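Local coordinates for protein cofilin (Streptomyces griseoflavus, PDB 5IVU) that probably binds actin, as a bacterial member of the ADF/cofilin family of cytoskeletal proteins, at residues 83-92 with 115-125. Residues are numbered along the deposited sequence; the frame is centred on the assembly and turned at random.
Sequences KLTFVSWAPD and GIAVEIQGTDF
With its CG trans to the backbone N (chi1 179°), Trp89 lays its indole past Gly122 to reach Phe125, whose CG stands opposite its own carbonyl carbon (chi1 -76°). The two side chains cross almost at right angles, and Trp89 CH2 lies over the centre of the Phe125 ring, although the planes are inclined at 43°. Asp124 O meets the edge of the indole, 3.6 Å from Trp89 CZ3; Trp89 NE1 is held by Pro59 O. Gly122 offers no side chain where the six-membered ring passes, and Gly122 O accepts a hydrogen bond from Ala90 N at 2.8 Å. Behind this aromatic end the backbones pair in parallel: Phe86 and Ser88 each give their N-H and carbonyl to the 118-122 strand, as in the bond from Gly122 N to Ser88 O (2.8 Å). At the other end Leu84 O is gripped twice, by Ala117 N (2.8 Å) and Val118 N (3.2 Å). A water joins Ser88 OG to Ile120 O, giving that carbonyl a second donor besides Ser88 N. Thr85 CG2 packs 3.7 Å from Ile120 CG1, whereas Phe86 on the other face lies against helix 96-112. That helix connects the two strands in a beta-alpha-beta unit, with 118-122 as one edge strand of the mixed sheet of the ADF-homology fold.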
loop_
_atom_site.group_PDB
_atom_site.type_symbol
_atom_site.label_atom_id
_atom_site.label_comp_id
_atom_site.label_asym_id
_atom_site.label_seq_id
_atom_site.Cartn_x
_atom_site.Cartn_y
_atom_site.Cartn_z
ATOM N N LYS A 83 -5.457 4.038 -11.591
ATOM C CA LYS A 83 -6.225 3.376 -10.551
ATOM C C LYS A 83 -5.467 3.379 -9.232
ATOM O O LYS A 83 -4.340 2.919 -9.154
ATOM C CB LYS A 83 -6.565 1.957 -10.985
ATOM C CG LYS A 83 -7.722 1.913 -11.962
ATOM C CD LYS A 83 -8.252 0.509 -12.187
ATOM C CE LYS A 83 -9.650 0.546 -12.779
ATOM N NZ LYS A 83 -10.129 -0.819 -13.142
ATOM N N LEU A 84 -6.105 3.908 -8.198
ATOM C CA LEU A 84 -5.550 3.895 -6.856
ATOM C C LEU A 84 -5.648 2.453 -6.347
ATOM O O LEU A 84 -6.740 1.887 -6.261
ATOM C CB LEU A 84 -6.306 4.868 -5.938
ATOM C CG LEU A 84 -6.244 6.344 -6.381
ATOM C CD1 LEU A 84 -7.423 7.146 -5.856
ATOM C CD2 LEU A 84 -4.932 6.986 -5.966
ATOM N N THR A 85 -4.494 1.885 -6.018
ATOM C CA THR A 85 -4.349 0.479 -5.704
ATOM C C THR A 85 -3.890 0.289 -4.260
ATOM O O THR A 85 -2.828 0.765 -3.888
ATOM C CB THR A 85 -3.304 -0.163 -6.642
ATOM O OG1 THR A 85 -3.646 0.109 -8.008
ATOM C CG2 THR A 85 -3.213 -1.665 -6.410
ATOM N N PHE A 86 -4.711 -0.389 -3.456
ATOM C CA PHE A 86 -4.348 -0.783 -2.093
ATOM C C PHE A 86 -3.675 -2.144 -2.124
ATOM O O PHE A 86 -4.136 -3.050 -2.810
ATOM C CB PHE A 86 -5.589 -0.842 -1.210
ATOM C CG PHE A 86 -5.287 -0.985 0.252
ATOM C CD1 PHE A 86 -5.012 0.130 1.030
ATOM C CD2 PHE A 86 -5.287 -2.232 0.853
ATOM C CE1 PHE A 86 -4.745 0.005 2.385
ATOM C CE2 PHE A 86 -5.019 -2.369 2.204
ATOM C CZ PHE A 86 -4.746 -1.247 2.974
ATOM N N VAL A 87 -2.578 -2.270 -1.390
ATOM C CA VAL A 87 -1.748 -3.459 -1.388
ATOM C C VAL A 87 -1.600 -3.903 0.059
ATOM O O VAL A 87 -1.093 -3.141 0.876
ATOM C CB VAL A 87 -0.336 -3.157 -1.956
ATOM C CG1 VAL A 87 0.593 -4.366 -1.831
ATOM C CG2 VAL A 87 -0.430 -2.713 -3.409
ATOM N N SER A 88 -2.043 -5.116 0.374
ATOM C CA SER A 88 -1.692 -5.750 1.634
ATOM C C SER A 88 -0.470 -6.626 1.371
ATOM O O SER A 88 -0.557 -7.599 0.625
ATOM C CB SER A 88 -2.841 -6.588 2.169
ATOM O OG SER A 88 -3.967 -5.776 2.404
ATOM N N TRP A 89 0.667 -6.247 1.949
ATOM C CA TRP A 89 1.908 -6.984 1.784
ATOM C C TRP A 89 2.066 -7.888 2.998
ATOM O O TRP A 89 2.141 -7.418 4.130
ATOM C CB TRP A 89 3.078 -6.015 1.626
ATOM C CG TRP A 89 4.422 -6.646 1.480
ATOM C CD1 TRP A 89 5.503 -6.449 2.281
ATOM C CD2 TRP A 89 4.831 -7.571 0.471
ATOM N NE1 TRP A 89 6.563 -7.199 1.844
ATOM C CE2 TRP A 89 6.180 -7.896 0.730
ATOM C CE3 TRP A 89 4.188 -8.159 -0.630
ATOM C CZ2 TRP A 89 6.904 -8.775 -0.074
ATOM C CZ3 TRP A 89 4.907 -9.039 -1.429
ATOM C CH2 TRP A 89 6.255 -9.334 -1.147
ATOM N N ALA A 90 2.090 -9.195 2.751
ATOM C CA ALA A 90 2.129 -10.200 3.810
ATOM C C ALA A 90 3.004 -11.357 3.341
ATOM O O ALA A 90 2.493 -12.437 3.027
ATOM C CB ALA A 90 0.716 -10.668 4.138
ATOM N N PRO A 91 4.325 -11.132 3.288
ATOM C CA PRO A 91 5.230 -12.142 2.754
ATOM C C PRO A 91 5.371 -13.328 3.694
ATOM O O PRO A 91 5.318 -13.147 4.917
ATOM C CB PRO A 91 6.560 -11.382 2.626
ATOM C CG PRO A 91 6.510 -10.363 3.704
ATOM C CD PRO A 91 5.066 -9.961 3.794
ATOM N N ASP A 92 5.576 -14.511 3.116
ATOM C CA ASP A 92 5.631 -15.771 3.860
ATOM C C ASP A 92 6.650 -15.752 5.010
ATOM O O ASP A 92 6.363 -16.234 6.106
ATOM C CB ASP A 92 5.944 -16.942 2.909
ATOM C CG ASP A 92 4.864 -17.151 1.833
ATOM O OD1 ASP A 92 3.745 -16.610 1.970
ATOM O OD2 ASP A 92 5.147 -17.856 0.838
ATOM N N GLY A 115 -12.093 5.953 -2.420
ATOM C CA GLY A 115 -11.841 5.903 -3.863
ATOM C C GLY A 115 -10.757 4.951 -4.328
ATOM O O GLY A 115 -10.218 5.121 -5.425
ATOM N N ILE A 116 -10.443 3.942 -3.514
ATOM C CA ILE A 116 -9.530 2.871 -3.934
ATOM C C ILE A 116 -10.232 2.063 -5.029
ATOM O O ILE A 116 -11.374 1.649 -4.856
ATOM C CB ILE A 116 -9.153 1.940 -2.762
ATOM C CG1 ILE A 116 -8.317 2.680 -1.698
ATOM C CG2 ILE A 116 -8.425 0.696 -3.259
ATOM C CD1 ILE A 116 -6.946 3.154 -2.133
ATOM N N ALA A 117 -9.546 1.868 -6.155
ATOM C CA ALA A 117 -10.119 1.195 -7.327
ATOM C C ALA A 117 -9.780 -0.285 -7.393
ATOM O O ALA A 117 -10.605 -1.059 -7.867
ATOM C CB ALA A 117 -9.668 1.881 -8.600
ATOM N N VAL A 118 -8.582 -0.669 -6.942
ATOM C CA VAL A 118 -8.172 -2.082 -6.885
ATOM C C VAL A 118 -7.466 -2.433 -5.575
ATOM O O VAL A 118 -6.831 -1.592 -4.954
ATOM C CB VAL A 118 -7.257 -2.504 -8.068
ATOM C CG1 VAL A 118 -8.055 -2.718 -9.352
ATOM C CG2 VAL A 118 -6.168 -1.486 -8.303
ATOM N N GLU A 119 -7.594 -3.700 -5.183
ATOM C CA GLU A 119 -6.926 -4.253 -4.017
ATOM C C GLU A 119 -6.067 -5.444 -4.417
ATOM O O GLU A 119 -6.462 -6.258 -5.251
ATOM C CB GLU A 119 -7.938 -4.732 -2.988
ATOM C CG GLU A 119 -8.826 -3.642 -2.426
ATOM C CD GLU A 119 -9.918 -4.213 -1.555
ATOM O OE1 GLU A 119 -10.759 -4.963 -2.102
ATOM O OE2 GLU A 119 -9.912 -3.926 -0.333
ATOM N N ILE A 120 -4.902 -5.532 -3.790
ATOM C CA ILE A 120 -3.966 -6.608 -4.007
ATOM C C ILE A 120 -3.596 -7.169 -2.631
ATOM O O ILE A 120 -3.320 -6.418 -1.704
ATOM C CB ILE A 120 -2.681 -6.117 -4.727
ATOM C CG1 ILE A 120 -2.998 -5.343 -6.017
ATOM C CG2 ILE A 120 -1.762 -7.288 -5.054
ATOM C CD1 ILE A 120 -3.515 -6.188 -7.163
ATOM N N GLN A 121 -3.625 -8.491 -2.511
ATOM C CA GLN A 121 -3.080 -9.201 -1.369
ATOM C C GLN A 121 -1.838 -9.887 -1.917
ATOM O O GLN A 121 -1.929 -10.655 -2.873
ATOM C CB GLN A 121 -4.108 -10.205 -0.850
ATOM C CG GLN A 121 -3.719 -10.945 0.434
ATOM C CD GLN A 121 -3.876 -10.119 1.715
ATOM O OE1 GLN A 121 -4.831 -9.354 1.872
ATOM N NE2 GLN A 121 -2.941 -10.301 2.649
ATOM N N GLY A 122 -0.675 -9.559 -1.370
ATOM C CA GLY A 122 0.598 -10.066 -1.881
ATOM C C GLY A 122 1.320 -10.866 -0.821
ATOM O O GLY A 122 1.616 -10.330 0.247
ATOM N N THR A 123 1.618 -12.133 -1.135
ATOM C CA THR A 123 2.407 -13.025 -0.274
ATOM C C THR A 123 3.802 -13.355 -0.804
ATOM O O THR A 123 4.595 -13.999 -0.111
ATOM C CB THR A 123 1.674 -14.355 -0.051
ATOM O OG1 THR A 123 1.385 -14.950 -1.321
ATOM C CG2 THR A 123 0.379 -14.122 0.704
ATOM N N ASP A 124 4.109 -12.919 -2.013
ATOM C CA ASP A 124 5.450 -13.119 -2.588
ATOM C C ASP A 124 5.647 -12.019 -3.646
ATOM O O ASP A 124 4.674 -11.392 -4.095
ATOM C CB ASP A 124 5.683 -14.570 -3.102
ATOM C CG ASP A 124 4.745 -14.959 -4.207
ATOM O OD1 ASP A 124 4.747 -14.242 -5.221
ATOM O OD2 ASP A 124 4.027 -15.984 -4.070
ATOM N N PHE A 125 6.895 -11.757 -4.005
ATOM C CA PHE A 125 7.200 -10.647 -4.908
ATOM C C PHE A 125 6.553 -10.769 -6.291
ATOM O O PHE A 125 6.230 -9.751 -6.882
ATOM C CB PHE A 125 8.713 -10.389 -4.998
ATOM C CG PHE A 125 9.272 -9.669 -3.791
ATOM C CD1 PHE A 125 8.981 -8.319 -3.571
ATOM C CD2 PHE A 125 10.065 -10.339 -2.866
ATOM C CE1 PHE A 125 9.476 -7.652 -2.460
ATOM C CE2 PHE A 125 10.560 -9.681 -1.754
ATOM C CZ PHE A 125 10.267 -8.338 -1.550
HETATM O O HOH W 1 -11.840 -1.062 -10.787
HETATM O O HOH W 2 -5.496 -5.696 0.165
#